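Local coordinates for fructosyl amine: oxygen oxidoreductase (Aspergillus fumigatus, PDB 3DJE), which oxidatively deglycates fructosyl amines (Amadori products), using a bound FAD cofactor and molecular oxygen as the electron acceptor, at residues K53-G58 and E76-W81; A158-A163 and R365-L370. All coordinates share one frame; numbering follows the deposited sequence.

Contact 1: K53-G58 and E76-W81. With FAD (flavin-adenine dinucleotide), chain C.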
loop_
_atom_site.group_PDB
_atom_site.type_symbol
_atom_site.label_atom_id
_atom_site.label_comp_id
_atom_site.label_asym_id
_atom_site.label_seq_id
_atom_site.Cartn_x
_atom_site.Cartn_y
_atom_site.Cartn_z
ATOM N N LYS A 53 -1.219 8.948 1.248
ATOM C CA LYS A 53 -0.873 8.037 0.157
ATOM C C LYS A 53 -1.195 8.728 -1.161
ATOM O O LYS A 53 -2.135 9.537 -1.247
ATOM C CB LYS A 53 -1.666 6.721 0.238
ATOM C CG LYS A 53 -1.394 5.854 1.480
ATOM C CD LYS A 53 -0.026 5.187 1.472
ATOM C CE LYS A 53 -0.015 4.116 2.546
ATOM N NZ LYS A 53 1.336 3.551 2.837
ATOM N N VAL A 54 -0.442 8.380 -2.200
ATOM C CA VAL A 54 -0.701 8.937 -3.527
ATOM C C VAL A 54 -1.931 8.260 -4.143
ATOM O O VAL A 54 -2.056 7.028 -4.115
ATOM C CB VAL A 54 0.494 8.725 -4.480
ATOM C CG1 VAL A 54 0.230 9.433 -5.806
ATOM C CG2 VAL A 54 1.771 9.262 -3.880
ATOM N N ILE A 55 -2.805 9.073 -4.728
ATOM C CA ILE A 55 -3.941 8.588 -5.508
ATOM C C ILE A 55 -3.758 9.075 -6.948
ATOM O O ILE A 55 -3.827 10.275 -7.218
ATOM C CB ILE A 55 -5.287 9.119 -4.940
ATOM C CG1 ILE A 55 -5.386 8.874 -3.422
ATOM C CG2 ILE A 55 -6.475 8.556 -5.751
ATOM C CD1 ILE A 55 -5.311 7.414 -2.999
ATOM N N SER A 56 -3.500 8.136 -7.847
ATOM C CA SER A 56 -3.274 8.453 -9.260
ATOM C C SER A 56 -3.567 7.246 -10.141
ATOM O O SER A 56 -3.634 6.121 -9.652
ATOM C CB SER A 56 -1.834 8.904 -9.480
ATOM O OG SER A 56 -1.002 7.786 -9.726
ATOM N N SER A 57 -3.704 7.492 -11.446
ATOM C CA SER A 57 -4.049 6.444 -12.415
ATOM C C SER A 57 -2.850 5.793 -13.133
ATOM O O SER A 57 -3.031 5.149 -14.171
ATOM C CB SER A 57 -5.027 7.010 -13.450
ATOM O OG SER A 57 -4.466 8.147 -14.080
ATOM N N GLY A 58 -1.651 5.924 -12.569
ATOM C CA GLY A 58 -0.431 5.348 -13.160
ATOM C C GLY A 58 -0.492 3.864 -13.495
ATOM O O GLY A 58 -1.143 3.089 -12.790
ATOM N N GLU A 76 -12.805 2.499 -10.865
ATOM C CA GLU A 76 -13.696 2.189 -9.737
ATOM C C GLU A 76 -13.199 2.827 -8.447
ATOM O O GLU A 76 -14.001 3.328 -7.638
ATOM C CB GLU A 76 -13.862 0.677 -9.553
ATOM C CG GLU A 76 -14.717 0.035 -10.639
ATOM C CD GLU A 76 -14.649 -1.489 -10.687
ATOM O OE1 GLU A 76 -13.694 -2.095 -10.131
ATOM O OE2 GLU A 76 -15.554 -2.087 -11.318
ATOM N N ALA A 77 -11.882 2.812 -8.250
ATOM C CA ALA A 77 -11.302 3.401 -7.046
ATOM C C ALA A 77 -11.479 4.910 -7.057
ATOM O O ALA A 77 -11.882 5.487 -6.056
ATOM C CB ALA A 77 -9.811 3.033 -6.918
ATOM N N PHE A 78 -11.182 5.540 -8.198
ATOM C CA PHE A 78 -11.317 6.992 -8.311
ATOM C C PHE A 78 -12.750 7.449 -8.142
ATOM O O PHE A 78 -13.003 8.489 -7.517
ATOM C CB PHE A 78 -10.763 7.507 -9.635
ATOM C CG PHE A 78 -9.396 8.105 -9.524
ATOM C CD1 PHE A 78 -8.271 7.351 -9.846
ATOM C CD2 PHE A 78 -9.232 9.429 -9.102
ATOM C CE1 PHE A 78 -6.992 7.903 -9.763
ATOM C CE2 PHE A 78 -7.954 10.009 -9.019
ATOM C CZ PHE A 78 -6.834 9.241 -9.343
ATOM N N ASN A 79 -13.683 6.688 -8.711
ATOM C CA ASN A 79 -15.096 6.942 -8.497
ATOM C C ASN A 79 -15.379 7.052 -7.003
ATOM O O ASN A 79 -16.042 7.990 -6.570
ATOM C CB ASN A 79 -15.957 5.841 -9.111
ATOM C CG ASN A 79 -16.046 5.938 -10.630
ATOM O OD1 ASN A 79 -15.737 6.971 -11.226
ATOM N ND2 ASN A 79 -16.472 4.847 -11.261
ATOM N N GLY A 80 -14.839 6.112 -6.223
ATOM C CA GLY A 80 -15.044 6.099 -4.778
ATOM C C GLY A 80 -14.520 7.367 -4.129
ATOM O O GLY A 80 -15.222 8.002 -3.353
ATOM N N TRP A 81 -13.277 7.738 -4.437
ATOM C CA TRP A 81 -12.684 8.936 -3.848
ATOM C C TRP A 81 -13.426 10.219 -4.242
ATOM O O TRP A 81 -13.477 11.166 -3.467
ATOM C CB TRP A 81 -11.215 9.070 -4.228
ATOM C CG TRP A 81 -10.330 7.987 -3.643
ATOM C CD1 TRP A 81 -9.682 6.996 -4.332
ATOM C CD2 TRP A 81 -10.010 7.792 -2.258
ATOM N NE1 TRP A 81 -8.961 6.200 -3.460
ATOM C CE2 TRP A 81 -9.142 6.669 -2.180
ATOM C CE3 TRP A 81 -10.364 8.464 -1.077
ATOM C CZ2 TRP A 81 -8.638 6.198 -0.953
ATOM C CZ3 TRP A 81 -9.882 7.998 0.130
ATOM C CH2 TRP A 81 -9.014 6.878 0.188
HETATM P PA FAD C . -2.353 -4.027 5.230
HETATM O O1A FAD C . -3.134 -2.790 5.116
HETATM O O2A FAD C . -0.922 -3.933 5.653
HETATM O O5B FAD C . -3.192 -4.938 6.213
HETATM C C5B FAD C . -2.724 -6.201 6.694
HETATM C C4B FAD C . -3.447 -6.463 8.022
HETATM O O4B FAD C . -3.112 -7.830 8.325
HETATM C C3B FAD C . -2.798 -5.581 9.113
HETATM O O3B FAD C . -3.767 -4.710 9.720
HETATM C C2B FAD C . -2.273 -6.634 10.101
HETATM O O2B FAD C . -2.439 -6.224 11.495
HETATM C C1B FAD C . -3.110 -7.887 9.719
HETATM N N9A FAD C . -2.463 -9.082 10.341
HETATM C C8A FAD C . -1.148 -9.368 10.446
HETATM N N7A FAD C . -1.005 -10.520 11.134
HETATM C C5A FAD C . -2.231 -10.954 11.462
HETATM C C6A FAD C . -2.711 -12.057 12.175
HETATM N N6A FAD C . -1.846 -12.953 12.707
HETATM N N1A FAD C . -4.042 -12.202 12.329
HETATM C C2A FAD C . -4.904 -11.316 11.815
HETATM N N3A FAD C . -4.479 -10.247 11.132
HETATM C C4A FAD C . -3.151 -10.053 10.949
HETATM N N1 FAD C . -0.378 2.458 -2.156
HETATM C C2 FAD C . -1.022 3.446 -2.898
HETATM O O2 FAD C . -2.055 3.209 -3.528
HETATM N N3 FAD C . -0.477 4.730 -2.928
HETATM C C4 FAD C . 0.696 5.045 -2.251
HETATM O O4 FAD C . 1.149 6.196 -2.297
HETATM C C4X FAD C . 1.345 4.036 -1.524
HETATM N N5 FAD C . 2.531 4.312 -0.846
HETATM C C5X FAD C . 3.067 3.355 0.012
HETATM C C6 FAD C . 4.127 3.720 0.837
HETATM C C7 FAD C . 4.657 2.806 1.739
HETATM C C7M FAD C . 5.840 3.258 2.606
HETATM C C8 FAD C . 4.113 1.526 1.841
HETATM C C8M FAD C . 4.656 0.538 2.900
HETATM C C9 FAD C . 3.034 1.170 1.019
HETATM C C9A FAD C . 2.497 2.087 0.107
HETATM N N10 FAD C . 1.422 1.754 -0.740
HETATM C C10 FAD C . 0.798 2.755 -1.485
HETATM C "C1'" FAD C . 0.943 0.368 -0.832
HETATM C "C2'" FAD C . -0.256 0.170 0.096
HETATM O "O2'" FAD C . -0.014 0.828 1.358
HETATM C "C3'" FAD C . -0.484 -1.324 0.307
HETATM O "O3'" FAD C . -0.444 -1.994 -0.970
HETATM C "C4'" FAD C . -1.847 -1.618 0.943
HETATM O "O4'" FAD C . -2.115 -0.754 2.047
HETATM C "C5'" FAD C . -1.862 -3.072 1.429
HETATM O "O5'" FAD C . -3.153 -3.384 1.977
HETATM P P FAD C . -3.421 -4.822 2.633
HETATM O O1P FAD C . -3.031 -5.882 1.655
HETATM O O2P FAD C . -4.796 -4.766 3.170
HETATM O O3P FAD C . -2.407 -4.901 3.877
#
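Ile55 meets two aromatic rings of helix 64-83 with its two branches, and the contact between the segments is apolar. The methyl CG2 stands over one face of the Phe78 ring, displaced toward the rim, in a CH-pi contact 4.0 Å from the ring centroid and 25° off its normal. With CG1 beside the backbone N (chi1 -50°), the other branch carries CD1 over one face of the Trp81 indole, 3.9 Å from Trp81 NE1, while CG2 also touches Trp81 CD1. The Ile55 and Trp81 side chains cross at nearly a right angle, whereas those of Ile55 and Phe78 run past each other in opposite directions. At its edge the Phe78 ring abuts the main chain, CE1 lying 3.5 Å from Ser56 C.

These residues belong to an FAD-dependent oxidase of the MSOX/MTOX family, in which strand 53-55, paired with strand 156-158, runs past the pyrimidine end of the flavin.

The polar contacts lead outward, to the cofactor and to neighbouring parts of the chain. Val54 N donates to FAD O4 (2.7 Å), and FAD N3 donates to Val54 O (3.0 Å, 167° at the hydrogen). The Lys53 chain, bent at its second torsion, lays its end over a face of the isoalloxazine, with NZ 3.3 Å from FAD C9A; NZ also forms a salt bridge with Asp50. Trp81 NE1 is hydrogen-bonded to Lys368 O.

Contact 2: A158-A163 and R365-L370. With FAD (flavin-adenine dinucleotide), chain C; FSA (1-S-(carboxymethyl)-1-thio-beta-D-fructopyranose), chain D.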
loop_
_atom_site.group_PDB
_atom_site.type_symbol
_atom_site.label_atom_id
_atom_site.label_comp_id
_atom_site.label_asym_id
_atom_site.label_seq_id
_atom_site.Cartn_x
_atom_site.Cartn_y
_atom_site.Cartn_z
ATOM N N ALA A 158 -4.518 10.991 -0.475
ATOM C CA ALA A 158 -5.595 10.740 0.500
ATOM C C ALA A 158 -5.032 10.628 1.889
ATOM O O ALA A 158 -3.923 10.114 2.062
ATOM C CB ALA A 158 -6.336 9.458 0.173
ATOM N N HIS A 159 -5.797 11.098 2.875
ATOM C CA HIS A 159 -5.441 10.837 4.266
ATOM C C HIS A 159 -5.741 9.392 4.603
ATOM O O HIS A 159 -6.874 9.044 4.965
ATOM C CB HIS A 159 -6.119 11.793 5.241
ATOM C CG HIS A 159 -5.455 11.805 6.577
ATOM N ND1 HIS A 159 -5.314 10.666 7.341
ATOM C CD2 HIS A 159 -4.809 12.792 7.245
ATOM C CE1 HIS A 159 -4.652 10.963 8.448
ATOM N NE2 HIS A 159 -4.329 12.247 8.411
ATOM N N ALA A 160 -4.724 8.548 4.449
ATOM C CA ALA A 160 -4.934 7.097 4.472
ATOM C C ALA A 160 -5.492 6.584 5.796
ATOM O O ALA A 160 -6.508 5.857 5.824
ATOM C CB ALA A 160 -3.631 6.341 4.085
ATOM N N ARG A 161 -4.843 6.975 6.886
ATOM C CA ARG A 161 -5.279 6.544 8.208
ATOM C C ARG A 161 -6.728 6.959 8.486
ATOM O O ARG A 161 -7.551 6.131 8.915
ATOM C CB ARG A 161 -4.348 7.073 9.283
ATOM C CG ARG A 161 -4.776 6.656 10.682
ATOM C CD ARG A 161 -4.168 7.590 11.722
ATOM N NE ARG A 161 -4.901 8.854 11.719
ATOM C CZ ARG A 161 -4.477 10.007 12.234
ATOM N NH1 ARG A 161 -3.282 10.121 12.825
ATOM N NH2 ARG A 161 -5.262 11.059 12.154
ATOM N N ASN A 162 -7.057 8.225 8.237
ATOM C CA ASN A 162 -8.423 8.684 8.492
ATOM C C ASN A 162 -9.469 7.980 7.608
ATOM O O ASN A 162 -10.587 7.701 8.067
ATOM C CB ASN A 162 -8.510 10.209 8.374
ATOM C CG ASN A 162 -7.798 10.922 9.523
ATOM O OD1 ASN A 162 -7.465 10.317 10.551
ATOM N ND2 ASN A 162 -7.571 12.221 9.354
ATOM N N ALA A 163 -9.101 7.672 6.359
ATOM C CA ALA A 163 -10.015 6.948 5.455
ATOM C C ALA A 163 -10.230 5.499 5.927
ATOM O O ALA A 163 -11.362 4.966 5.907
ATOM C CB ALA A 163 -9.469 6.955 4.025
ATOM N N ARG A 365 1.054 -1.161 -4.116
ATOM C CA ARG A 365 0.304 -0.132 -4.834
ATOM C C ARG A 365 -1.191 -0.237 -4.551
ATOM O O ARG A 365 -1.997 0.246 -5.328
ATOM C CB ARG A 365 0.595 -0.220 -6.334
ATOM C CG ARG A 365 0.069 -1.481 -7.006
ATOM C CD ARG A 365 0.635 -1.605 -8.411
ATOM N NE ARG A 365 0.104 -2.762 -9.129
ATOM C CZ ARG A 365 -1.008 -2.751 -9.864
ATOM N NH1 ARG A 365 -1.726 -1.631 -9.983
ATOM N NH2 ARG A 365 -1.407 -3.859 -10.488
ATOM N N GLY A 366 -1.555 -0.839 -3.418
ATOM C CA GLY A 366 -2.953 -1.154 -3.177
ATOM C C GLY A 366 -3.769 -0.153 -2.376
ATOM O O GLY A 366 -4.983 -0.345 -2.239
ATOM N N PHE A 367 -3.157 0.894 -1.814
ATOM C CA PHE A 367 -3.964 1.724 -0.927
ATOM C C PHE A 367 -5.089 2.431 -1.662
ATOM O O PHE A 367 -6.219 2.531 -1.154
ATOM C CB PHE A 367 -3.207 2.758 -0.099
ATOM C CG PHE A 367 -4.133 3.474 0.856
ATOM C CD1 PHE A 367 -4.528 2.848 2.041
ATOM C CD2 PHE A 367 -4.736 4.676 0.497
ATOM C CE1 PHE A 367 -5.475 3.454 2.904
ATOM C CE2 PHE A 367 -5.672 5.294 1.353
ATOM C CZ PHE A 367 -6.047 4.671 2.545
ATOM N N LYS A 368 -4.759 2.930 -2.840
ATOM C CA LYS A 368 -5.706 3.759 -3.581
ATOM C C LYS A 368 -7.014 3.028 -3.878
ATOM O O LYS A 368 -8.009 3.681 -4.184
ATOM C CB LYS A 368 -5.074 4.310 -4.859
ATOM C CG LYS A 368 -4.711 3.264 -5.879
ATOM C CD LYS A 368 -3.921 3.881 -7.055
ATOM C CE LYS A 368 -2.469 4.203 -6.716
ATOM N NZ LYS A 368 -1.646 2.980 -6.413
ATOM N N TYR A 369 -7.011 1.690 -3.792
ATOM C CA TYR A 369 -8.228 0.882 -4.025
ATOM C C TYR A 369 -9.109 0.686 -2.790
ATOM O O TYR A 369 -10.118 -0.044 -2.836
ATOM C CB TYR A 369 -7.851 -0.478 -4.643
ATOM C CG TYR A 369 -7.005 -0.312 -5.878
ATOM C CD1 TYR A 369 -7.592 -0.189 -7.139
ATOM C CD2 TYR A 369 -5.616 -0.243 -5.784
ATOM C CE1 TYR A 369 -6.816 -0.012 -8.274
ATOM C CE2 TYR A 369 -4.840 -0.071 -6.905
ATOM C CZ TYR A 369 -5.429 0.050 -8.137
ATOM O OH TYR A 369 -4.615 0.230 -9.237
ATOM N N LEU A 370 -8.768 1.355 -1.693
ATOM C CA LEU A 370 -9.581 1.251 -0.481
ATOM C C LEU A 370 -11.096 1.401 -0.730
ATOM O O LEU A 370 -11.889 0.617 -0.197
ATOM C CB LEU A 370 -9.117 2.255 0.581
ATOM C CG LEU A 370 -9.962 2.307 1.867
ATOM C CD1 LEU A 370 -9.970 0.976 2.621
ATOM C CD2 LEU A 370 -9.533 3.443 2.801
HETATM P PA FAD C . -2.353 -4.027 5.230
HETATM O O1A FAD C . -3.134 -2.790 5.116
HETATM O O2A FAD C . -0.922 -3.933 5.653
HETATM O O5B FAD C . -3.192 -4.938 6.213
HETATM C C5B FAD C . -2.724 -6.201 6.694
HETATM C C4B FAD C . -3.447 -6.463 8.022
HETATM O O4B FAD C . -3.112 -7.830 8.325
HETATM C C3B FAD C . -2.798 -5.581 9.113
HETATM O O3B FAD C . -3.767 -4.710 9.720
HETATM C C2B FAD C . -2.273 -6.634 10.101
HETATM O O2B FAD C . -2.439 -6.224 11.495
HETATM C C1B FAD C . -3.110 -7.887 9.719
HETATM N N9A FAD C . -2.463 -9.082 10.341
HETATM C C8A FAD C . -1.148 -9.368 10.446
HETATM N N7A FAD C . -1.005 -10.520 11.134
HETATM C C5A FAD C . -2.231 -10.954 11.462
HETATM C C6A FAD C . -2.711 -12.057 12.175
HETATM N N6A FAD C . -1.846 -12.953 12.707
HETATM N N1A FAD C . -4.042 -12.202 12.329
HETATM C C2A FAD C . -4.904 -11.316 11.815
HETATM N N3A FAD C . -4.479 -10.247 11.132
HETATM C C4A FAD C . -3.151 -10.053 10.949
HETATM N N1 FAD C . -0.378 2.458 -2.156
HETATM C C2 FAD C . -1.022 3.446 -2.898
HETATM O O2 FAD C . -2.055 3.209 -3.528
HETATM N N3 FAD C . -0.477 4.730 -2.928
HETATM C C4 FAD C . 0.696 5.045 -2.251
HETATM O O4 FAD C . 1.149 6.196 -2.297
HETATM C C4X FAD C . 1.345 4.036 -1.524
HETATM N N5 FAD C . 2.531 4.312 -0.846
HETATM C C5X FAD C . 3.067 3.355 0.012
HETATM C C6 FAD C . 4.127 3.720 0.837
HETATM C C7 FAD C . 4.657 2.806 1.739
HETATM C C7M FAD C . 5.840 3.258 2.606
HETATM C C8 FAD C . 4.113 1.526 1.841
HETATM C C8M FAD C . 4.656 0.538 2.900
HETATM C C9 FAD C . 3.034 1.170 1.019
HETATM C C9A FAD C . 2.497 2.087 0.107
HETATM N N10 FAD C . 1.422 1.754 -0.740
HETATM C C10 FAD C . 0.798 2.755 -1.485
HETATM C "C1'" FAD C . 0.943 0.368 -0.832
HETATM C "C2'" FAD C . -0.256 0.170 0.096
HETATM O "O2'" FAD C . -0.014 0.828 1.358
HETATM C "C3'" FAD C . -0.484 -1.324 0.307
HETATM O "O3'" FAD C . -0.444 -1.994 -0.970
HETATM C "C4'" FAD C . -1.847 -1.618 0.943
HETATM O "O4'" FAD C . -2.115 -0.754 2.047
HETATM C "C5'" FAD C . -1.862 -3.072 1.429
HETATM O "O5'" FAD C . -3.153 -3.384 1.977
HETATM P P FAD C . -3.421 -4.822 2.633
HETATM O O1P FAD C . -3.031 -5.882 1.655
HETATM O O2P FAD C . -4.796 -4.766 3.170
HETATM O O3P FAD C . -2.407 -4.901 3.877
HETATM O OAB FSA D . 0.814 3.674 -6.170
HETATM C CAL FSA D . 1.344 4.805 -6.132
HETATM O OAA FSA D . 0.966 5.745 -6.878
HETATM C CAH FSA D . 2.498 5.091 -5.192
HETATM S SAK FSA D . 3.044 3.649 -4.334
HETATM C C1 FSA D . 4.380 4.449 -3.489
HETATM C C2 FSA D . 5.433 3.428 -3.034
HETATM O O2 FSA D . 6.234 3.996 -1.984
HETATM C C3 FSA D . 6.345 3.018 -4.195
HETATM O O3 FSA D . 7.123 4.141 -4.633
HETATM C C4 FSA D . 7.237 1.826 -3.832
HETATM O O4 FSA D . 7.924 1.365 -5.008
HETATM C C5 FSA D . 6.426 0.661 -3.257
HETATM O O5 FSA D . 5.623 0.045 -4.268
HETATM C C6 FSA D . 5.557 1.164 -2.114
HETATM O O6 FSA D . 4.734 2.249 -2.577
#
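Ala160 sets its methyl on one face of the Phe367 ring, CB standing 3.6 Å from the centroid and 23° off the normal in a CH-pi contact. Near its plane, the ring's edge faces FAD O4' and the methyls of Ala158 and Ala163. Two more flat groups stack at the helix start: Asn162 ND2 stands over the centre of the His159 ring, and His159 CE1 over one face of the Arg161 guanidinium, whose edge holds Asn162 OD1 in plane through NE and NH2. This is the FAD-binding fold of the MSOX/MTOX oxidases, where a turn of 3-10 helix, 367-369, brings backbone amides to the flavin. Phe367 CG lies anti to its own N (chi1 -175°), which directs the ring to the alanines while Phe367 N faces the cofactor. Farther along, Leu370 CD2 packs on Ala163 CB at 3.7 Å.

His159 is the N-cap of helix 160-173, its ND1 accepting from Asn162 N. Arg161 NH2 also forms a salt bridge with Glu271.

Three successive amides grip the cofactor: Gly366 N donates to FAD O3' (2.9 Å), Phe367 N to FAD N1 (3.2 Å) and Lys368 N to FAD O2 (2.8 Å). The latter two would be expected to stabilise negative charge at the N1-C2=O2 locus of reduced flavin. The Lys368 chain, bent at chi3 and chi4, folds back until NZ donates to Arg365 O, FAD O2 (2.9 Å) and the carboxylate oxygen OAB of FSA (2.6 Å).

How the contacts relate
From the N terminus, the chain passes the strand-turn-helix of residues 9-27 and reaches strand 53-55. Contact 1 then closes a short, largely helical excursion, bringing helix 64-83 back onto that strand. Contact 2 opens only afterwards, at 158-163, and spans some 200 residues rich in strand before 365-370 returns; the two closures follow in series, neither nested nor crossed. In space they adjoin, with centres 9 Å apart. Lys53 O and Ala158 N pair strand 53-55 with the end of strand 156-158, just ahead of helix 160-173, while Ala77 CB packs on Lys368 O. Strand 53-55 and the loop ahead of helix 373-382 bind the flavin directly, with helices 64-83 and 160-173 packed against them.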